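Local coordinates for CEP104 (Gallus gallus, PDB 5JO8), which probably binds tubulin or microtubules through this TOG domain, as part of the interaction network of a centriolar protein, at residues Ala63-Leu68 with Leu110-Thr115; Glu78-Met83 with Pro119-Gly124; Ala86-Val91 with Ser129-Lys134. One frame throughout, in Å; residues are numbered along the deposited sequence. Where two conformers were deposited one is given.

In the fold
All three contacts sit at the same end of an all-helical TOG solenoid and share its elements in turn. Contact 1 joins helix 54-69 to helix 100-121, contact 2 joins helix 77-94 to the end of helix 100-121 and the turn after it, and contact 3 joins helix 77-94 to helix 125-142. Contact 1 is buried and purely apolar apart from a Met-aromatic approach. Contacts 2 and 3 are partly buried: contact 2 adds a CH-pi contact and, beside it, a salt bridge and a water bridge; contact 3 sets a histidine, a cysteine and a lysine stem round one isoleucine. Contact 1 touches both others, through L68 with M83 and I113 with C131.

Contact 1 (Ala63-Leu68 with Leu110-Thr115)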
loop_
_atom_site.group_PDB
_atom_site.type_symbol
_atom_site.label_atom_id
_atom_site.label_comp_id
_atom_site.label_asym_id
_atom_site.label_seq_id
_atom_site.Cartn_x
_atom_site.Cartn_y
_atom_site.Cartn_z
ATOM N N ALA A 63 -7.982 14.853 16.042
ATOM C CA ALA A 63 -7.287 15.433 17.196
ATOM C C ALA A 63 -5.808 15.075 17.182
ATOM O O ALA A 63 -4.965 15.887 17.571
ATOM C CB ALA A 63 -7.921 14.989 18.509
ATOM N N VAL A 64 -5.496 13.859 16.742
ATOM C CA VAL A 64 -4.110 13.433 16.614
ATOM C C VAL A 64 -3.436 14.267 15.542
ATOM O O VAL A 64 -2.303 14.719 15.730
ATOM C CB VAL A 64 -4.012 11.928 16.321
ATOM C CG1 VAL A 64 -2.575 11.530 15.966
ATOM C CG2 VAL A 64 -4.513 11.130 17.502
ATOM N N TYR A 65 -4.134 14.490 14.432
ATOM C CA TYR A 65 -3.621 15.341 13.373
ATOM C C TYR A 65 -3.283 16.722 13.934
ATOM O O TYR A 65 -2.192 17.242 13.716
ATOM C CB TYR A 65 -4.659 15.463 12.245
ATOM C CG TYR A 65 -4.349 16.563 11.255
ATOM C CD1 TYR A 65 -4.763 17.874 11.495
ATOM C CD2 TYR A 65 -3.631 16.306 10.094
ATOM C CE1 TYR A 65 -4.470 18.886 10.620
ATOM C CE2 TYR A 65 -3.335 17.330 9.200
ATOM C CZ TYR A 65 -3.768 18.613 9.476
ATOM O OH TYR A 65 -3.483 19.644 8.618
ATOM N N LYS A 66 -4.223 17.320 14.656
ATOM C CA LYS A 66 -3.970 18.620 15.266
ATOM C C LYS A 66 -2.788 18.609 16.250
ATOM O O LYS A 66 -1.939 19.511 16.223
ATOM C CB LYS A 66 -5.224 19.128 15.970
ATOM C CG LYS A 66 -5.034 20.480 16.637
ATOM C CD LYS A 66 -6.369 21.021 17.105
ATOM C CE LYS A 66 -6.205 22.310 17.888
ATOM N NZ LYS A 66 -5.686 23.410 17.041
ATOM N N LYS A 67 -2.729 17.601 17.117
ATOM C CA LYS A 67 -1.664 17.533 18.124
ATOM C C LYS A 67 -0.287 17.449 17.452
ATOM O O LYS A 67 0.650 18.158 17.834
ATOM C CB LYS A 67 -1.887 16.348 19.070
ATOM C CG LYS A 67 -0.842 16.218 20.187
ATOM C CD LYS A 67 -0.980 17.336 21.200
ATOM C CE LYS A 67 0.061 17.214 22.304
ATOM N NZ LYS A 67 -0.058 15.925 23.042
ATOM N N LEU A 68 -0.149 16.583 16.452
ATOM C CA LEU A 68 1.124 16.484 15.744
ATOM C C LEU A 68 1.478 17.748 14.961
ATOM O O LEU A 68 2.632 18.178 15.002
ATOM C CB LEU A 68 1.148 15.263 14.823
ATOM C CG LEU A 68 1.636 13.969 15.481
ATOM C CD1 LEU A 68 0.615 13.450 16.479
ATOM C CD2 LEU A 68 1.936 12.901 14.423
ATOM N N LEU A 110 -2.032 10.027 7.995
ATOM C CA LEU A 110 -0.875 9.325 7.447
ATOM C C LEU A 110 -0.096 10.181 6.456
ATOM O O LEU A 110 1.134 10.292 6.539
ATOM C CB LEU A 110 -1.311 8.025 6.783
ATOM C CG LEU A 110 -0.217 7.209 6.105
ATOM C CD1 LEU A 110 0.862 6.896 7.148
ATOM C CD2 LEU A 110 -0.804 5.934 5.551
ATOM N N LYS A 111 -0.810 10.818 5.530
ATOM C CA LYS A 111 -0.154 11.670 4.550
ATOM C C LYS A 111 0.572 12.840 5.214
ATOM O O LYS A 111 1.690 13.198 4.823
ATOM C CB LYS A 111 -1.169 12.174 3.511
ATOM C CG LYS A 111 -0.534 13.034 2.440
ATOM C CD LYS A 111 -1.514 13.449 1.346
ATOM C CE LYS A 111 -0.809 14.386 0.388
ATOM N NZ LYS A 111 -1.745 14.959 -0.620
ATOM N N MET A 112 -0.062 13.442 6.212
ATOM C CA MET A 112 0.553 14.532 6.958
ATOM C C MET A 112 1.834 14.074 7.670
ATOM O O MET A 112 2.834 14.798 7.691
ATOM C CB MET A 112 -0.443 15.098 7.973
ATOM C CG MET A 112 0.107 16.230 8.844
ATOM S SD MET A 112 1.119 15.744 10.252
ATOM C CE MET A 112 -0.103 14.987 11.319
ATOM N N ILE A 113 1.808 12.893 8.275
ATOM C CA ILE A 113 2.984 12.437 9.022
ATOM C C ILE A 113 4.157 12.285 8.069
ATOM O O ILE A 113 5.269 12.747 8.347
ATOM C CB ILE A 113 2.695 11.130 9.766
ATOM C CG1 ILE A 113 1.739 11.388 10.924
ATOM C CG2 ILE A 113 3.982 10.548 10.331
ATOM C CD1 ILE A 113 1.089 10.149 11.464
ATOM N N ILE A 114 3.904 11.659 6.933
ATOM C CA ILE A 114 4.955 11.380 5.960
ATOM C C ILE A 114 5.462 12.633 5.241
ATOM O O ILE A 114 6.658 12.841 5.084
ATOM C CB ILE A 114 4.476 10.315 4.960
ATOM C CG1 ILE A 114 4.364 8.960 5.650
ATOM C CG2 ILE A 114 5.405 10.243 3.753
ATOM C CD1 ILE A 114 3.614 7.929 4.788
ATOM N N THR A 115 4.539 13.476 4.789
ATOM C CA THR A 115 4.912 14.574 3.905
ATOM C C THR A 115 5.202 15.885 4.640
ATOM O O THR A 115 5.822 16.790 4.082
ATOM C CB THR A 115 3.839 14.821 2.824
ATOM O OG1 THR A 115 2.647 15.340 3.434
ATOM C CG2 THR A 115 3.523 13.522 2.062
#
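This is a buried helix-helix contact in which helix 54-69 lies alongside helix 100-121, with Y65 and L68 of the first meeting M112 and I113 of the second. The axes of the two short segments run almost parallel, 19° apart, and stay 10.5 Å from each other at closest approach, so the space between them is bridged mainly by side chains. M112 carries most of the contact. Its CG, turned away from the backbone N (chi1 178°), lies 3.6 Å from Y65 CE2, coming at the ring obliquely. The thioether then bends at chi2 and chi3, which turns the methyl back beside the tyrosine ring and onto L68, with M112 CE 3.7 Å from L68 CB. The sulfur takes part as well: M112 SD lies 5.5 Å from the centroid of the Y65 ring, a slanted Met-aromatic contact. Near-parallel stacking of alternate helices, here with helix 77-94 between them in sequence, is as in the HEAT-like alpha-solenoid of TOG domains, and helix 77-94 packs against both partners, with M83 on L68 and L84 on I113. Deeper in, L68 CD2 meets I113 CG1 at 3.8 Å, and I113 CD1 lies a little farther from the same methyl. The Y65 ring has a further partner in K108, one turn before M112 on helix 100-121, which makes a cation-pi contact with it.

Contact 2 (Glu78-Met83 with Pro119-Gly124)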
loop_
_atom_site.group_PDB
_atom_site.type_symbol
_atom_site.label_atom_id
_atom_site.label_comp_id
_atom_site.label_asym_id
_atom_site.label_seq_id
_atom_site.Cartn_x
_atom_site.Cartn_y
_atom_site.Cartn_z
ATOM N N GLU A 78 13.062 12.520 20.711
ATOM C CA GLU A 78 12.557 11.244 21.192
ATOM C C GLU A 78 11.041 11.318 21.391
ATOM O O GLU A 78 10.320 10.367 21.081
ATOM C CB GLU A 78 13.277 10.841 22.490
ATOM C CG GLU A 78 12.847 9.501 23.075
ATOM C CD GLU A 78 13.172 8.311 22.179
ATOM O OE1 GLU A 78 14.023 8.445 21.271
ATOM O OE2 GLU A 78 12.573 7.235 22.391
ATOM N N ASP A 79 10.573 12.457 21.896
ATOM C CA ASP A 79 9.148 12.702 22.079
ATOM C C ASP A 79 8.438 12.762 20.740
ATOM O O ASP A 79 7.350 12.211 20.584
ATOM C CB ASP A 79 8.901 14.017 22.815
ATOM C CG ASP A 79 9.394 13.992 24.253
ATOM O OD1 ASP A 79 9.684 12.897 24.784
ATOM O OD2 ASP A 79 9.472 15.084 24.854
ATOM N N LEU A 80 9.033 13.464 19.787
ATOM C CA LEU A 80 8.478 13.501 18.439
ATOM C C LEU A 80 8.431 12.119 17.786
ATOM O O LEU A 80 7.469 11.802 17.083
ATOM C CB LEU A 80 9.255 14.470 17.560
ATOM C CG LEU A 80 9.224 15.946 17.974
ATOM C CD1 LEU A 80 10.380 16.668 17.306
ATOM C CD2 LEU A 80 7.878 16.592 17.618
ATOM N N ARG A 81 9.452 11.290 18.001
ATOM C CA ARG A 81 9.431 9.922 17.467
ATOM C C ARG A 81 8.333 9.101 18.119
ATOM O O ARG A 81 7.581 8.417 17.436
ATOM C CB ARG A 81 10.761 9.203 17.718
ATOM C CG ARG A 81 11.877 9.478 16.734
ATOM C CD ARG A 81 13.105 8.598 17.049
ATOM N NE ARG A 81 13.790 8.955 18.299
ATOM C CZ ARG A 81 14.765 9.859 18.396
ATOM N NH1 ARG A 81 15.172 10.527 17.324
ATOM N NH2 ARG A 81 15.328 10.110 19.574
ATOM N N ASN A 82 8.255 9.144 19.444
ATOM C CA ASN A 82 7.234 8.386 20.159
ATOM C C ASN A 82 5.835 8.807 19.721
ATOM O O ASN A 82 4.932 7.980 19.607
ATOM C CB ASN A 82 7.385 8.558 21.671
ATOM C CG ASN A 82 8.654 7.942 22.195
ATOM O OD1 ASN A 82 9.228 7.051 21.567
ATOM N ND2 ASN A 82 9.101 8.410 23.353
ATOM N N MET A 83 5.659 10.098 19.482
ATOM C CA MET A 83 4.370 10.594 19.033
ATOM C C MET A 83 4.034 10.074 17.641
ATOM O O MET A 83 2.890 9.710 17.381
ATOM C CB MET A 83 4.354 12.114 19.047
ATOM C CG MET A 83 2.988 12.688 18.796
ATOM S SD MET A 83 2.971 14.468 19.066
ATOM C CE MET A 83 3.517 14.557 20.767
ATOM N N PRO A 119 9.601 15.544 7.732
ATOM C CA PRO A 119 10.542 16.565 7.251
ATOM C C PRO A 119 10.648 17.790 8.153
ATOM O O PRO A 119 11.757 18.318 8.322
ATOM C CB PRO A 119 9.951 16.991 5.902
ATOM C CG PRO A 119 9.076 15.896 5.494
ATOM C CD PRO A 119 8.549 15.266 6.736
ATOM N N LYS A 120 9.525 18.241 8.708
ATOM C CA LYS A 120 9.522 19.404 9.607
ATOM C C LYS A 120 10.498 19.197 10.767
ATOM O O LYS A 120 11.259 20.102 11.133
ATOM C CB LYS A 120 8.112 19.666 10.161
ATOM C CG LYS A 120 8.020 20.789 11.208
ATOM C CD LYS A 120 6.579 20.960 11.688
ATOM C CE LYS A 120 6.475 21.896 12.893
ATOM N NZ LYS A 120 5.067 21.969 13.413
ATOM N N HIS A 121 10.488 17.988 11.325
ATOM C CA HIS A 121 11.243 17.681 12.535
ATOM C C HIS A 121 12.555 16.940 12.270
ATOM O O HIS A 121 13.252 16.550 13.208
ATOM C CB HIS A 121 10.368 16.889 13.512
ATOM C CG HIS A 121 9.176 17.655 13.992
ATOM N ND1 HIS A 121 9.283 18.757 14.820
ATOM C CD2 HIS A 121 7.855 17.503 13.737
ATOM C CE1 HIS A 121 8.078 19.241 15.062
ATOM N NE2 HIS A 121 7.193 18.500 14.418
ATOM N N LYS A 122 12.876 16.770 10.989
ATOM C CA LYS A 122 14.114 16.132 10.547
ATOM C C LYS A 122 14.323 14.774 11.208
ATOM O O LYS A 122 15.424 14.457 11.632
ATOM C CB LYS A 122 15.323 17.043 10.822
ATOM C CG LYS A 122 15.249 18.401 10.128
ATOM C CD LYS A 122 16.344 19.340 10.626
ATOM C CE LYS A 122 16.095 20.776 10.181
ATOM N NZ LYS A 122 17.117 21.714 10.727
ATOM N N LEU A 123 13.268 13.973 11.286
ATOM C CA LEU A 123 13.322 12.712 12.017
ATOM C C LEU A 123 14.078 11.612 11.274
ATOM O O LEU A 123 14.509 10.634 11.879
ATOM C CB LEU A 123 11.910 12.230 12.365
ATOM C CG LEU A 123 11.203 13.131 13.375
ATOM C CD1 LEU A 123 9.874 12.519 13.798
ATOM C CD2 LEU A 123 12.083 13.405 14.591
ATOM N N GLY A 124 14.222 11.772 9.963
ATOM C CA GLY A 124 14.991 10.817 9.177
ATOM C C GLY A 124 14.122 9.803 8.464
ATOM O O GLY A 124 12.989 9.536 8.897
HETATM O O HOH W 1 14.099 9.970 14.474
#
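Segment 78-83, near the start of helix 77-94, is regular helix, whereas 119-124 carries the last turn of helix 100-121 into the turn joining it to helix 125-142 of the TOG domain: K122 takes positive phi in a Schellman motif and G124 is the N-cap. The backbones come closest at R81 and L123, whose CA atoms are 7.3 Å apart. Across the two segments L80 does most of the touching. Its CD2 stands over the centre of the H121 imidazole, 3.7 Å from the ring centroid and 9° off the normal, a CH-pi contact; its other methyl, L80 CD1, reaches H121 ND1 at 3.4 Å. K120 CG covers the opposite face, so the imidazole lies between two aliphatic groups; Y117 meets the ring edge-to-face. L123 packs nearer the base of the same leucine, with CD2 4.2 Å from L80 CB. R81 grips E78 side-on in a salt bridge: NH2 meets the anti lone pair of E78 OE1 at 2.7 Å, NE reaches it from above the carboxylate plane. R81 NH1 bonds a water that donates to L123 O. With carboxylate and water both at its edge, the guanidinium is fixed in its rotation, and its charge probably polarises the water.

Contact 3 (Ala86-Val91 with Ser129-Lys134); sequences AAIFLV and SHCVEK
H130, C131 and K134 of helix 125-142 close around one side chain, I88 of helix 77-94, in a near-parallel pairing of helices within the TOG domain's HEAT-like solenoid. The segment axes approach to 10.2 Å at their closest and cross at -17°, with I88 and C131 the facing pair. Taking the second segment in order, H130 comes first. Its ring swings out from the helix with CG anti to the backbone N (chi1 174°), and H130 NE2 lies 4.0 Å from I88 CG2, the methyl meeting the ring obliquely as the two side chains pass in opposite directions. The same imidazole also packs on L84 and R85, one turn earlier on helix 77-94. C131 follows on the buried side: its SG is 3.7 Å from I88 CD1 and hardly farther from CG1, so the thiol lies alongside the ethyl branch of the isoleucine. I113 and I114 of helix 100-121 pack on this cysteine as well, and L110 touches I88, which ties a third helix to the pair. One turn on, K134 crosses I88 at about a right angle. Only the stem of the lysine takes part, and the bend at chi2 (-59°) leads its amine end away, while its CG lies against one face of the H130 ring toward the rim. The closest approach of the whole contact is made by the base of that stem, K134 CB, at 3.6 Å from I88 CG2.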
loop_
_atom_site.group_PDB
_atom_site.type_symbol
_atom_site.label_atom_id
_atom_site.label_comp_id
_atom_site.label_asym_id
_atom_site.label_seq_id
_atom_site.Cartn_x
_atom_site.Cartn_y
_atom_site.Cartn_z
ATOM N N ALA A 86 3.070 6.408 17.977
ATOM C CA ALA A 86 1.741 6.263 18.547
ATOM C C ALA A 86 0.662 6.637 17.523
ATOM O O ALA A 86 -0.395 6.004 17.459
ATOM C CB ALA A 86 1.603 7.113 19.808
ATOM N N ALA A 87 0.926 7.675 16.738
ATOM C CA ALA A 87 -0.027 8.097 15.712
ATOM C C ALA A 87 -0.187 7.014 14.646
ATOM O O ALA A 87 -1.302 6.735 14.214
ATOM C CB ALA A 87 0.417 9.416 15.079
ATOM N N ILE A 88 0.927 6.404 14.244
ATOM C CA ILE A 88 0.910 5.335 13.249
ATOM C C ILE A 88 0.168 4.111 13.778
ATOM O O ILE A 88 -0.552 3.445 13.032
ATOM C CB ILE A 88 2.335 5.019 12.713
ATOM C CG1 ILE A 88 2.876 6.175 11.860
ATOM C CG2 ILE A 88 2.383 3.697 11.951
ATOM C CD1 ILE A 88 2.104 6.460 10.542
ATOM N N PHE A 89 0.320 3.816 15.063
ATOM C CA PHE A 89 -0.446 2.753 15.703
ATOM C C PHE A 89 -1.952 2.981 15.491
ATOM O O PHE A 89 -2.692 2.058 15.119
ATOM C CB PHE A 89 -0.107 2.683 17.213
ATOM C CG PHE A 89 -0.947 1.696 17.979
ATOM C CD1 PHE A 89 -2.151 2.077 18.548
ATOM C CD2 PHE A 89 -0.536 0.377 18.119
ATOM C CE1 PHE A 89 -2.938 1.162 19.231
ATOM C CE2 PHE A 89 -1.319 -0.542 18.818
ATOM C CZ PHE A 89 -2.525 -0.139 19.370
ATOM N N LEU A 90 -2.404 4.213 15.710
ATOM C CA LEU A 90 -3.818 4.540 15.537
ATOM C C LEU A 90 -4.223 4.545 14.059
ATOM O O LEU A 90 -5.317 4.103 13.720
ATOM C CB LEU A 90 -4.160 5.874 16.215
ATOM C CG LEU A 90 -3.973 5.840 17.736
ATOM C CD1 LEU A 90 -4.227 7.224 18.330
ATOM C CD2 LEU A 90 -4.884 4.809 18.401
ATOM N N VAL A 91 -3.337 5.030 13.189
ATOM C CA VAL A 91 -3.572 5.004 11.743
ATOM C C VAL A 91 -3.777 3.578 11.260
ATOM O O VAL A 91 -4.686 3.309 10.471
ATOM C CB VAL A 91 -2.420 5.670 10.976
ATOM C CG1 VAL A 91 -2.524 5.384 9.474
ATOM C CG2 VAL A 91 -2.425 7.162 11.208
ATOM N N SER A 129 10.062 5.218 6.574
ATOM C CA SER A 129 9.979 3.798 6.264
ATOM C C SER A 129 9.015 3.083 7.199
ATOM O O SER A 129 8.171 2.300 6.754
ATOM C CB SER A 129 11.362 3.152 6.353
ATOM O OG SER A 129 11.261 1.749 6.206
ATOM N N HIS A 130 9.137 3.349 8.494
ATOM C CA HIS A 130 8.222 2.792 9.481
ATOM C C HIS A 130 6.762 3.130 9.125
ATOM O O HIS A 130 5.887 2.256 9.177
ATOM C CB HIS A 130 8.564 3.330 10.872
ATOM C CG HIS A 130 7.595 2.916 11.934
ATOM N ND1 HIS A 130 7.734 1.743 12.649
ATOM C CD2 HIS A 130 6.478 3.517 12.407
ATOM C CE1 HIS A 130 6.747 1.646 13.523
ATOM N NE2 HIS A 130 5.966 2.707 13.391
ATOM N N CYS A 131 6.501 4.382 8.753
ATOM C CA CYS A 131 5.127 4.791 8.422
ATOM C C CYS A 131 4.565 3.974 7.273
ATOM O O CYS A 131 3.411 3.530 7.324
ATOM C CB CYS A 131 5.054 6.266 8.029
ATOM S SG CYS A 131 5.450 7.408 9.383
ATOM N N VAL A 132 5.366 3.817 6.230
ATOM C CA VAL A 132 4.928 3.077 5.043
ATOM C C VAL A 132 4.774 1.591 5.372
ATOM O O VAL A 132 3.754 0.984 5.049
ATOM C CB VAL A 132 5.871 3.288 3.844
ATOM C CG1 VAL A 132 5.400 2.455 2.647
ATOM C CG2 VAL A 132 5.929 4.759 3.464
ATOM N N GLU A 133 5.763 0.995 6.029
ATOM C CA GLU A 133 5.718 -0.442 6.297
ATOM C C GLU A 133 4.552 -0.836 7.197
ATOM O O GLU A 133 3.986 -1.912 7.040
ATOM C CB GLU A 133 7.030 -0.924 6.919
ATOM C CG GLU A 133 8.248 -0.821 6.009
ATOM C CD GLU A 133 8.239 -1.839 4.870
ATOM O OE1 GLU A 133 7.359 -2.721 4.851
ATOM O OE2 GLU A 133 9.126 -1.759 3.996
ATOM N N LYS A 134 4.181 0.035 8.129
ATOM C CA LYS A 134 3.113 -0.290 9.068
ATOM C C LYS A 134 1.717 -0.109 8.485
ATOM O O LYS A 134 0.743 -0.607 9.048
ATOM C CB LYS A 134 3.246 0.535 10.356
ATOM C CG LYS A 134 4.470 0.191 11.199
ATOM C CD LYS A 134 4.446 -1.267 11.613
ATOM C CE LYS A 134 5.734 -1.645 12.330
ATOM N NZ LYS A 134 5.760 -3.081 12.731
#